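Local coordinates for protein 4-alpha-glucanotransferase (Streptococcus agalactiae, PDB 6M6T) that is an amylomaltase, a 4-alpha-glucanotransferase of the TIM-barrel clan, modelled here with glycan ligands bound in its pockets, at residues Val37-Pro48 with Lys209-Pro218; Asp337-Leu345 with Leu356-Ile366. One frame throughout, in Å; residues are numbered along the deposited sequence.

Contacts 1 and 2 belong to the same parallel barrel of eight strands. Contact 1 pairs strand 43-45 with strand 212-217. Contact 2 brings strand 340-342 to strand 363-366 and so closes the barrel. Strand 292-295 lies between the two, flanked by 212-217 and 340-342. The contacts follow one another along the chain: contact 1 is complete before contact 2 begins. Their centres are about 17 Å apart. They meet through packing of Ile214 CG2 on Ile341 CD1, 3.8 Å apart. Beyond the strands, Pro218 of contact 1 approaches a bound ASO, and Glu343 and Leu345 of contact 2 line a glycan pocket. Both contacts thus form part of the barrel wall, and the residues at their C-terminal ends come near the bound ligands.

Contact 1. Residues Val37-Pro48 with Lys209-Pro218; sequences VETDQKFWQILP and KGIQIIGDMP
Phe43 and Ile214 interlock on the face of the sheet that also carries Gln45 and Gln212. The CD1 methyl of Ile214 fills the dip between Phe43 and Gln45, 3.6 Å from Phe43 CB. Gln45 crosses Ile214 with its extended chain, and its OE1 goes on to Tyr392. Phe43 also runs alongside Gln212. Here Phe43 CD1 rests on Gln212 CB at 3.7 Å, and Lys42 CG lies over the centre of one ring face.

Trp44 and Ile213 sit side by side on the other face. Ile213 CD1 tucks in under Trp44 CB at 3.6 Å. Trp44 CG is anti to the backbone N (chi1 -173°), which carries the indole away from the neighbouring strand. There it meets Phe32, and NE1 bonds to Met11 O.

Before the strands, Val37 CG1 is a knob between Lys209 CB and Ile211 CG1, 3.7 Å from the latter. Beyond them, the Pro48 ring lies along Asp216, with CG 3.6 Å from Asp216 CB. The Asp216 carboxylate is held by Arg294 and Tyr59.

The backbones run parallel, their axes 23° apart. Gln212 N bonds to Lys42 O at 2.9 Å, and Trp44 N returns a bond to Gln212 O. Ile214 N to Trp44 O and Ile46 N to Ile214 O continue the zigzag. This is the parallel pairing of adjacent strands in a TIM barrel.

Contact 2. Residues Asp337-Leu345 with Leu356-Ile366; sequences DLPIIAENL and LAGTGFPGMKI. With AC1 (4,6-dideoxy-4-{[(1S,4R,5S,6S)-4,5,6-trihydroxy-3-(hydroxymethyl)cyclohex-2-en-1-yl]amino}-alpha-D-glucopyranose), chain J.
Ala342 and Pro362 are joined by a backbone hydrogen bond, Ala342 N to Pro362 O, 2.8 Å long and nearly straight. Strands 340-342 and 363-366 run in the same general direction but splay by 48°. Their axes come within 6.0 Å. Gly363 CA makes a CA-H...O contact with Ala342 O. Further on, a side chain takes over from the backbone: Asn344 OD1 accepts Met364 N at 3.1 Å. Asn344 CG lies between its own N and carbonyl carbon (chi1 60°), a torsion that turns the amide toward the other strand.

The two strands are linked by helix 350-359, a beta-alpha-beta crossover of the TIM barrel. The last turn of that helix covers the outer side of the pair. Leu356 reaches Ala342 CB with CD1, 3.7 Å away, and touches the Asn344 amide with CD2. Thr359 OG1 accepts Phe361 N in an ST turn. The Phe361 ring is sandwiched: Thr359 CB packs on one face and Ile340 CB on the opposite one. The Ile340 contact is a CH-pi interaction, 3.6 Å from the ring centroid and 9° off the normal.

Toward the pocket, Met364 crosses Glu343 obliquely, with Met364 SD against Glu343 CG. Leu345 and Ile366 cross at about a right angle, branch against branch, with both Leu345 methyls near Ile366 CG1. The Glu343 carboxylate faces AC1, with OE2 close to O4 of the ligand. OE2 also accepts a hydrogen bond from His297 N.

Contact 1. Residues Val37-Pro48 with Lys209-Pro218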
loop_
_atom_site.group_PDB
_atom_site.type_symbol
_atom_site.label_atom_id
_atom_site.label_comp_id
_atom_site.label_asym_id
_atom_site.label_seq_id
_atom_site.Cartn_x
_atom_site.Cartn_y
_atom_site.Cartn_z
ATOM N N VAL A 37 10.459 17.437 -7.302
ATOM C CA VAL A 37 10.361 18.682 -8.074
ATOM C C VAL A 37 11.691 19.086 -8.704
ATOM O O VAL A 37 11.691 19.846 -9.683
ATOM C CB VAL A 37 9.845 19.887 -7.262
ATOM C CG1 VAL A 37 8.623 19.498 -6.425
ATOM C CG2 VAL A 37 10.957 20.515 -6.415
ATOM N N GLU A 38 12.820 18.629 -8.158
ATOM C CA GLU A 38 14.090 18.850 -8.841
ATOM C C GLU A 38 14.094 18.201 -10.215
ATOM O O GLU A 38 14.531 18.806 -11.202
ATOM C CB GLU A 38 15.246 18.284 -8.032
ATOM C CG GLU A 38 15.676 19.068 -6.860
ATOM C CD GLU A 38 16.896 18.425 -6.260
ATOM O OE1 GLU A 38 16.801 17.845 -5.145
ATOM O OE2 GLU A 38 17.949 18.469 -6.938
ATOM N N THR A 39 13.648 16.950 -10.281
ATOM C CA THR A 39 13.722 16.114 -11.473
ATOM C C THR A 39 12.476 16.217 -12.352
ATOM O O THR A 39 12.337 15.448 -13.306
ATOM C CB THR A 39 13.969 14.665 -11.052
ATOM O OG1 THR A 39 13.052 14.314 -10.006
ATOM C CG2 THR A 39 15.389 14.512 -10.498
ATOM N N ASP A 40 11.577 17.154 -12.041
ATOM C CA ASP A 40 10.372 17.428 -12.821
ATOM C C ASP A 40 9.462 16.199 -12.898
ATOM O O ASP A 40 8.819 15.932 -13.918
ATOM C CB ASP A 40 10.739 17.949 -14.202
ATOM C CG ASP A 40 11.888 18.946 -14.146
ATOM O OD1 ASP A 40 11.691 20.074 -13.623
ATOM O OD2 ASP A 40 13.011 18.576 -14.574
ATOM N N GLN A 41 9.375 15.479 -11.777
ATOM C CA GLN A 41 8.441 14.379 -11.646
ATOM C C GLN A 41 7.032 14.909 -11.421
ATOM O O GLN A 41 6.815 16.064 -11.061
ATOM C CB GLN A 41 8.838 13.462 -10.495
ATOM C CG GLN A 41 10.173 12.786 -10.671
ATOM C CD GLN A 41 10.305 12.071 -12.005
ATOM O OE1 GLN A 41 9.827 10.946 -12.177
ATOM N NE2 GLN A 41 10.973 12.718 -12.951
ATOM N N LYS A 42 6.060 14.051 -11.672
ATOM C CA LYS A 42 4.664 14.372 -11.410
ATOM C C LYS A 42 4.105 13.596 -10.232
ATOM O O LYS A 42 3.342 14.156 -9.439
ATOM C CB LYS A 42 3.806 14.105 -12.657
ATOM C CG LYS A 42 2.337 14.401 -12.468
ATOM C CD LYS A 42 1.938 15.725 -13.062
ATOM C CE LYS A 42 0.428 15.911 -13.026
ATOM N NZ LYS A 42 -0.214 14.725 -13.634
ATOM N N PHE A 43 4.512 12.335 -10.067
ATOM C CA PHE A 43 3.837 11.440 -9.139
ATOM C C PHE A 43 4.805 10.835 -8.137
ATOM O O PHE A 43 5.954 10.523 -8.465
ATOM C CB PHE A 43 3.099 10.303 -9.895
ATOM C CG PHE A 43 2.000 10.798 -10.783
ATOM C CD1 PHE A 43 0.923 11.495 -10.258
ATOM C CD2 PHE A 43 2.056 10.599 -12.145
ATOM C CE1 PHE A 43 -0.085 11.977 -11.085
ATOM C CE2 PHE A 43 1.052 11.083 -12.982
ATOM C CZ PHE A 43 -0.011 11.775 -12.454
ATOM N N TRP A 44 4.306 10.674 -6.907
ATOM C CA TRP A 44 4.897 9.833 -5.865
ATOM C C TRP A 44 3.887 8.723 -5.610
ATOM O O TRP A 44 2.777 8.999 -5.131
ATOM C CB TRP A 44 5.167 10.633 -4.578
ATOM C CG TRP A 44 5.929 9.886 -3.525
ATOM C CD1 TRP A 44 6.334 8.593 -3.585
ATOM C CD2 TRP A 44 6.413 10.398 -2.263
ATOM N NE1 TRP A 44 7.017 8.252 -2.436
ATOM C CE2 TRP A 44 7.091 9.345 -1.618
ATOM C CE3 TRP A 44 6.345 11.641 -1.624
ATOM C CZ2 TRP A 44 7.688 9.491 -0.375
ATOM C CZ3 TRP A 44 6.921 11.769 -0.375
ATOM C CH2 TRP A 44 7.582 10.699 0.236
ATOM N N GLN A 45 4.237 7.483 -5.961
ATOM C CA GLN A 45 3.411 6.337 -5.594
ATOM C C GLN A 45 3.949 5.732 -4.302
ATOM O O GLN A 45 5.130 5.367 -4.220
ATOM C CB GLN A 45 3.372 5.279 -6.695
ATOM C CG GLN A 45 2.343 4.161 -6.432
ATOM C CD GLN A 45 1.980 3.366 -7.686
ATOM O OE1 GLN A 45 2.447 3.654 -8.797
ATOM N NE2 GLN A 45 1.139 2.361 -7.512
ATOM N N ILE A 46 3.086 5.623 -3.301
ATOM C CA ILE A 46 3.407 4.934 -2.064
ATOM C C ILE A 46 2.612 3.623 -2.003
ATOM O O ILE A 46 1.759 3.337 -2.855
ATOM C CB ILE A 46 3.131 5.824 -0.830
ATOM C CG1 ILE A 46 1.686 6.334 -0.870
ATOM C CG2 ILE A 46 4.102 7.010 -0.786
ATOM C CD1 ILE A 46 1.080 6.609 0.477
ATOM N N LEU A 47 2.919 2.810 -0.984
ATOM C CA LEU A 47 2.137 1.622 -0.634
ATOM C C LEU A 47 0.955 2.080 0.221
ATOM O O LEU A 47 0.685 3.277 0.351
ATOM C CB LEU A 47 3.048 0.599 0.028
ATOM C CG LEU A 47 4.206 0.091 -0.840
ATOM C CD1 LEU A 47 4.519 -1.344 -0.469
ATOM C CD2 LEU A 47 3.946 0.184 -2.335
ATOM N N PRO A 48 0.123 1.167 0.731
ATOM C CA PRO A 48 -0.964 1.629 1.599
ATOM C C PRO A 48 -0.425 2.134 2.923
ATOM O O PRO A 48 0.602 1.671 3.431
ATOM C CB PRO A 48 -1.836 0.382 1.788
ATOM C CG PRO A 48 -1.484 -0.508 0.693
ATOM C CD PRO A 48 -0.036 -0.274 0.438
ATOM N N LYS A 209 3.644 21.877 -4.342
ATOM C CA LYS A 209 4.773 21.865 -5.263
ATOM C C LYS A 209 4.467 21.187 -6.605
ATOM O O LYS A 209 5.403 20.841 -7.332
ATOM C CB LYS A 209 5.977 21.190 -4.616
ATOM C CG LYS A 209 6.412 21.841 -3.339
ATOM C CD LYS A 209 7.681 22.637 -3.531
ATOM C CE LYS A 209 8.540 22.583 -2.293
ATOM N NZ LYS A 209 8.486 23.845 -1.465
ATOM N N GLY A 210 3.200 20.959 -6.948
ATOM C CA GLY A 210 2.895 20.225 -8.166
ATOM C C GLY A 210 3.094 18.718 -8.114
ATOM O O GLY A 210 2.927 18.058 -9.152
ATOM N N ILE A 211 3.421 18.150 -6.950
ATOM C CA ILE A 211 3.626 16.710 -6.788
ATOM C C ILE A 211 2.323 16.056 -6.330
ATOM O O ILE A 211 1.737 16.465 -5.319
ATOM C CB ILE A 211 4.755 16.428 -5.786
ATOM C CG1 ILE A 211 6.090 16.780 -6.418
ATOM C CG2 ILE A 211 4.740 14.951 -5.350
ATOM C CD1 ILE A 211 6.199 16.264 -7.855
ATOM N N GLN A 212 1.886 15.023 -7.057
ATOM C CA GLN A 212 0.648 14.305 -6.769
ATOM C C GLN A 212 0.937 12.897 -6.252
ATOM O O GLN A 212 1.869 12.233 -6.725
ATOM C CB GLN A 212 -0.217 14.232 -8.018
ATOM C CG GLN A 212 -0.520 15.579 -8.651
ATOM C CD GLN A 212 -2.003 15.797 -8.822
ATOM O OE1 GLN A 212 -2.656 15.119 -9.627
ATOM N NE2 GLN A 212 -2.555 16.728 -8.044
ATOM N N ILE A 213 0.111 12.437 -5.293
ATOM C CA ILE A 213 0.303 11.162 -4.593
ATOM C C ILE A 213 -0.626 10.093 -5.163
ATOM O O ILE A 213 -1.853 10.269 -5.197
ATOM C CB ILE A 213 0.060 11.315 -3.080
ATOM C CG1 ILE A 213 1.021 12.345 -2.492
ATOM C CG2 ILE A 213 0.187 9.965 -2.367
ATOM C CD1 ILE A 213 2.474 11.934 -2.625
ATOM N N ILE A 214 -0.049 8.969 -5.574
ATOM C CA ILE A 214 -0.820 7.776 -5.910
ATOM C C ILE A 214 -0.845 6.870 -4.683
ATOM O O ILE A 214 0.151 6.216 -4.357
ATOM C CB ILE A 214 -0.242 7.030 -7.118
ATOM C CG1 ILE A 214 0.145 7.984 -8.238
ATOM C CG2 ILE A 214 -1.219 6.027 -7.623
ATOM C CD1 ILE A 214 1.190 7.371 -9.165
ATOM N N GLY A 215 -1.993 6.826 -4.017
ATOM C CA GLY A 215 -2.205 5.869 -2.951
ATOM C C GLY A 215 -2.669 4.491 -3.440
ATOM O O GLY A 215 -3.194 4.319 -4.542
ATOM N N ASP A 216 -2.449 3.505 -2.571
ATOM C CA ASP A 216 -2.795 2.105 -2.794
ATOM C C ASP A 216 -3.987 1.748 -1.913
ATOM O O ASP A 216 -3.978 2.037 -0.710
ATOM C CB ASP A 216 -1.596 1.200 -2.449
ATOM C CG ASP A 216 -1.286 0.146 -3.527
ATOM O OD1 ASP A 216 -2.237 -0.398 -4.140
ATOM O OD2 ASP A 216 -0.081 -0.151 -3.746
ATOM N N MET A 217 -4.998 1.113 -2.499
ATOM C CA MET A 217 -6.130 0.590 -1.729
ATOM C C MET A 217 -6.158 -0.931 -1.791
ATOM O O MET A 217 -6.497 -1.502 -2.848
ATOM C CB MET A 217 -7.450 1.161 -2.238
ATOM C CG MET A 217 -8.649 0.829 -1.375
ATOM S SD MET A 217 -10.119 1.709 -1.970
ATOM C CE MET A 217 -10.993 0.412 -2.841
ATOM N N PRO A 218 -5.808 -1.623 -0.711
ATOM C CA PRO A 218 -5.890 -3.088 -0.721
ATOM C C PRO A 218 -7.325 -3.538 -0.920
ATOM O O PRO A 218 -8.238 -3.044 -0.250
ATOM C CB PRO A 218 -5.361 -3.482 0.662
ATOM C CG PRO A 218 -5.488 -2.234 1.499
ATOM C CD PRO A 218 -5.298 -1.097 0.569
#

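Contact 2. Residues Asp337-Leu345 with Leu356-Ile366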
loop_
_atom_site.group_PDB
_atom_site.type_symbol
_atom_site.label_atom_id
_atom_site.label_comp_id
_atom_site.label_asym_id
_atom_site.label_seq_id
_atom_site.Cartn_x
_atom_site.Cartn_y
_atom_site.Cartn_z
ATOM N N ASP A 337 -16.878 10.819 -11.956
ATOM C CA ASP A 337 -15.692 10.093 -12.420
ATOM C C ASP A 337 -14.495 10.465 -11.536
ATOM O O ASP A 337 -14.434 11.573 -10.991
ATOM C CB ASP A 337 -15.431 10.365 -13.913
ATOM C CG ASP A 337 -15.185 11.850 -14.236
ATOM O OD1 ASP A 337 -14.326 12.493 -13.584
ATOM O OD2 ASP A 337 -15.864 12.376 -15.160
ATOM N N LEU A 338 -13.580 9.519 -11.313
ATOM C CA LEU A 338 -12.568 9.727 -10.274
ATOM C C LEU A 338 -11.187 9.271 -10.719
ATOM O O LEU A 338 -11.063 8.321 -11.501
ATOM C CB LEU A 338 -12.922 8.991 -8.971
ATOM C CG LEU A 338 -14.302 9.213 -8.371
ATOM C CD1 LEU A 338 -14.596 8.120 -7.340
ATOM C CD2 LEU A 338 -14.426 10.619 -7.781
ATOM N N PRO A 339 -10.118 9.905 -10.192
ATOM C CA PRO A 339 -8.759 9.503 -10.583
ATOM C C PRO A 339 -8.342 8.134 -10.069
ATOM O O PRO A 339 -7.501 8.055 -9.164
ATOM C CB PRO A 339 -7.884 10.586 -9.949
ATOM C CG PRO A 339 -8.646 11.015 -8.747
ATOM C CD PRO A 339 -10.098 10.932 -9.128
ATOM N N ILE A 340 -8.898 7.057 -10.631
ATOM C CA ILE A 340 -8.505 5.702 -10.253
ATOM C C ILE A 340 -7.586 5.132 -11.320
ATOM O O ILE A 340 -7.814 5.329 -12.526
ATOM C CB ILE A 340 -9.722 4.776 -10.061
ATOM C CG1 ILE A 340 -10.862 5.487 -9.334
ATOM C CG2 ILE A 340 -9.306 3.503 -9.328
ATOM C CD1 ILE A 340 -10.464 6.190 -8.084
ATOM N N ILE A 341 -6.560 4.400 -10.895
ATOM C CA ILE A 341 -5.838 3.512 -11.792
ATOM C C ILE A 341 -6.059 2.094 -11.308
ATOM O O ILE A 341 -6.131 1.843 -10.097
ATOM C CB ILE A 341 -4.342 3.853 -11.900
ATOM C CG1 ILE A 341 -3.612 3.504 -10.612
ATOM C CG2 ILE A 341 -4.155 5.321 -12.264
ATOM C CD1 ILE A 341 -2.140 3.859 -10.642
ATOM N N ALA A 342 -6.217 1.178 -12.259
ATOM C CA ALA A 342 -6.611 -0.195 -11.986
ATOM C C ALA A 342 -5.424 -1.127 -12.160
ATOM O O ALA A 342 -4.762 -1.117 -13.203
ATOM C CB ALA A 342 -7.745 -0.615 -12.915
ATOM N N GLU A 343 -5.166 -1.937 -11.145
ATOM C CA GLU A 343 -4.079 -2.914 -11.175
ATOM C C GLU A 343 -4.644 -4.218 -11.729
ATOM O O GLU A 343 -5.241 -5.008 -10.999
ATOM C CB GLU A 343 -3.499 -3.090 -9.771
ATOM C CG GLU A 343 -2.106 -3.706 -9.725
ATOM C CD GLU A 343 -2.139 -5.223 -9.525
ATOM O OE1 GLU A 343 -1.751 -5.953 -10.454
ATOM O OE2 GLU A 343 -2.543 -5.707 -8.440
ATOM N N ASN A 344 -4.448 -4.468 -13.024
ATOM C CA ASN A 344 -5.129 -5.604 -13.641
ATOM C C ASN A 344 -4.167 -6.694 -14.094
ATOM O O ASN A 344 -4.299 -7.234 -15.196
ATOM C CB ASN A 344 -5.981 -5.129 -14.817
ATOM C CG ASN A 344 -5.167 -4.440 -15.891
ATOM O OD1 ASN A 344 -4.134 -3.828 -15.620
ATOM N ND2 ASN A 344 -5.634 -4.539 -17.122
ATOM N N LEU A 345 -3.206 -7.039 -13.250
ATOM C CA LEU A 345 -2.208 -8.036 -13.598
ATOM C C LEU A 345 -2.719 -9.435 -13.289
ATOM O O LEU A 345 -3.273 -9.679 -12.216
ATOM C CB LEU A 345 -0.911 -7.766 -12.847
ATOM C CG LEU A 345 -0.178 -6.568 -13.455
ATOM C CD1 LEU A 345 0.524 -5.777 -12.370
ATOM C CD2 LEU A 345 0.812 -7.022 -14.542
ATOM N N LEU A 356 -12.494 -3.143 -17.321
ATOM C CA LEU A 356 -11.620 -2.008 -17.613
ATOM C C LEU A 356 -12.257 -1.076 -18.638
ATOM O O LEU A 356 -12.527 0.088 -18.336
ATOM C CB LEU A 356 -10.233 -2.473 -18.069
ATOM C CG LEU A 356 -9.128 -1.503 -17.598
ATOM C CD1 LEU A 356 -9.400 -1.013 -16.199
ATOM C CD2 LEU A 356 -7.731 -2.110 -17.638
ATOM N N ALA A 357 -12.554 -1.581 -19.843
ATOM C CA ALA A 357 -13.133 -0.723 -20.878
ATOM C C ALA A 357 -14.322 0.091 -20.352
ATOM O O ALA A 357 -14.451 1.292 -20.644
ATOM C CB ALA A 357 -13.547 -1.570 -22.075
ATOM N N GLY A 358 -15.186 -0.538 -19.549
ATOM C CA GLY A 358 -16.302 0.184 -18.970
ATOM C C GLY A 358 -15.891 1.290 -18.016
ATOM O O GLY A 358 -16.604 2.287 -17.880
ATOM N N THR A 359 -14.762 1.132 -17.316
ATOM C CA THR A 359 -14.361 2.251 -16.454
ATOM C C THR A 359 -13.568 3.327 -17.197
ATOM O O THR A 359 -13.662 4.508 -16.845
ATOM C CB THR A 359 -13.537 1.778 -15.255
ATOM O OG1 THR A 359 -12.301 1.199 -15.698
ATOM C CG2 THR A 359 -14.297 0.770 -14.449
ATOM N N GLY A 360 -12.791 2.959 -18.217
ATOM C CA GLY A 360 -11.870 3.909 -18.798
ATOM C C GLY A 360 -10.694 4.291 -17.918
ATOM O O GLY A 360 -9.905 5.157 -18.315
ATOM N N PHE A 361 -10.553 3.680 -16.736
ATOM C CA PHE A 361 -9.360 3.874 -15.931
ATOM C C PHE A 361 -8.140 3.357 -16.681
ATOM O O PHE A 361 -8.236 2.394 -17.442
ATOM C CB PHE A 361 -9.426 3.111 -14.608
ATOM C CG PHE A 361 -10.593 3.458 -13.728
ATOM C CD1 PHE A 361 -11.051 4.769 -13.626
ATOM C CD2 PHE A 361 -11.199 2.461 -12.960
ATOM C CE1 PHE A 361 -12.114 5.080 -12.797
ATOM C CE2 PHE A 361 -12.264 2.755 -12.147
ATOM C CZ PHE A 361 -12.726 4.073 -12.064
ATOM N N PRO A 362 -6.976 3.957 -16.468
ATOM C CA PRO A 362 -5.741 3.293 -16.894
ATOM C C PRO A 362 -5.527 1.960 -16.186
ATOM O O PRO A 362 -5.866 1.773 -15.016
ATOM C CB PRO A 362 -4.640 4.303 -16.535
ATOM C CG PRO A 362 -5.345 5.569 -16.101
ATOM C CD PRO A 362 -6.804 5.418 -16.354
ATOM N N GLY A 363 -4.944 1.023 -16.926
ATOM C CA GLY A 363 -4.427 -0.197 -16.365
ATOM C C GLY A 363 -2.912 -0.229 -16.414
ATOM O O GLY A 363 -2.255 0.732 -16.801
ATOM N N MET A 364 -2.368 -1.375 -16.037
ATOM C CA MET A 364 -0.939 -1.485 -15.814
ATOM C C MET A 364 -0.244 -2.216 -16.957
ATOM O O MET A 364 -0.868 -2.924 -17.754
ATOM C CB MET A 364 -0.666 -2.192 -14.485
ATOM C CG MET A 364 -1.225 -1.439 -13.281
ATOM S SD MET A 364 -0.181 -1.611 -11.827
ATOM C CE MET A 364 -0.709 -0.190 -10.859
ATOM N N LYS A 365 1.075 -2.007 -17.033
ATOM C CA LYS A 365 1.982 -2.711 -17.941
ATOM C C LYS A 365 3.295 -2.892 -17.186
ATOM O O LYS A 365 3.964 -1.910 -16.844
ATOM C CB LYS A 365 2.200 -1.947 -19.258
ATOM C CG LYS A 365 1.028 -2.010 -20.263
ATOM C CD LYS A 365 0.760 -3.443 -20.771
ATOM C CE LYS A 365 -0.552 -3.557 -21.562
ATOM N NZ LYS A 365 -0.847 -2.318 -22.362
ATOM N N ILE A 366 3.648 -4.137 -16.890
ATOM C CA ILE A 366 4.839 -4.438 -16.110
ATOM C C ILE A 366 5.862 -5.006 -17.079
ATOM O O ILE A 366 5.800 -6.181 -17.449
ATOM C CB ILE A 366 4.545 -5.398 -14.950
ATOM C CG1 ILE A 366 3.624 -4.720 -13.931
ATOM C CG2 ILE A 366 5.847 -5.872 -14.269
ATOM C CD1 ILE A 366 3.775 -5.251 -12.501
HETATM C C1 AC1 J . 1.863 -13.761 -12.912
HETATM O O2 AC1 J . 0.991 -15.865 -12.072
HETATM C C2 AC1 J . 1.452 -14.562 -11.675
HETATM C C4A AC1 J . -1.736 -9.405 -7.640
HETATM C C3 AC1 J . 0.302 -13.866 -11.009
HETATM O O3 AC1 J . -0.045 -14.646 -9.872
HETATM C C4 AC1 J . 0.719 -12.457 -10.584
HETATM N N4A AC1 J . -0.410 -11.699 -10.040
HETATM C C5 AC1 J . 1.230 -11.666 -11.770
HETATM O O5 AC1 J . 2.272 -12.398 -12.490
HETATM C C6 AC1 J . 1.726 -10.301 -11.248
HETATM C C1B AC1 J . -0.707 -11.933 -8.620
HETATM C C2B AC1 J . -2.162 -11.626 -8.452
HETATM O O2B AC1 J . -2.861 -12.378 -9.444
HETATM C C3B AC1 J . -2.378 -10.162 -8.736
HETATM O O3B AC1 J . -3.762 -9.847 -8.682
HETATM O O4 AC1 J . -1.841 -7.995 -7.928
HETATM C C5B AC1 J . -0.407 -9.818 -7.449
HETATM C C7B AC1 J . 0.070 -11.062 -7.866
HETATM C C6B AC1 J . 0.517 -8.892 -6.687
HETATM O O6B AC1 J . 0.063 -7.562 -6.947
#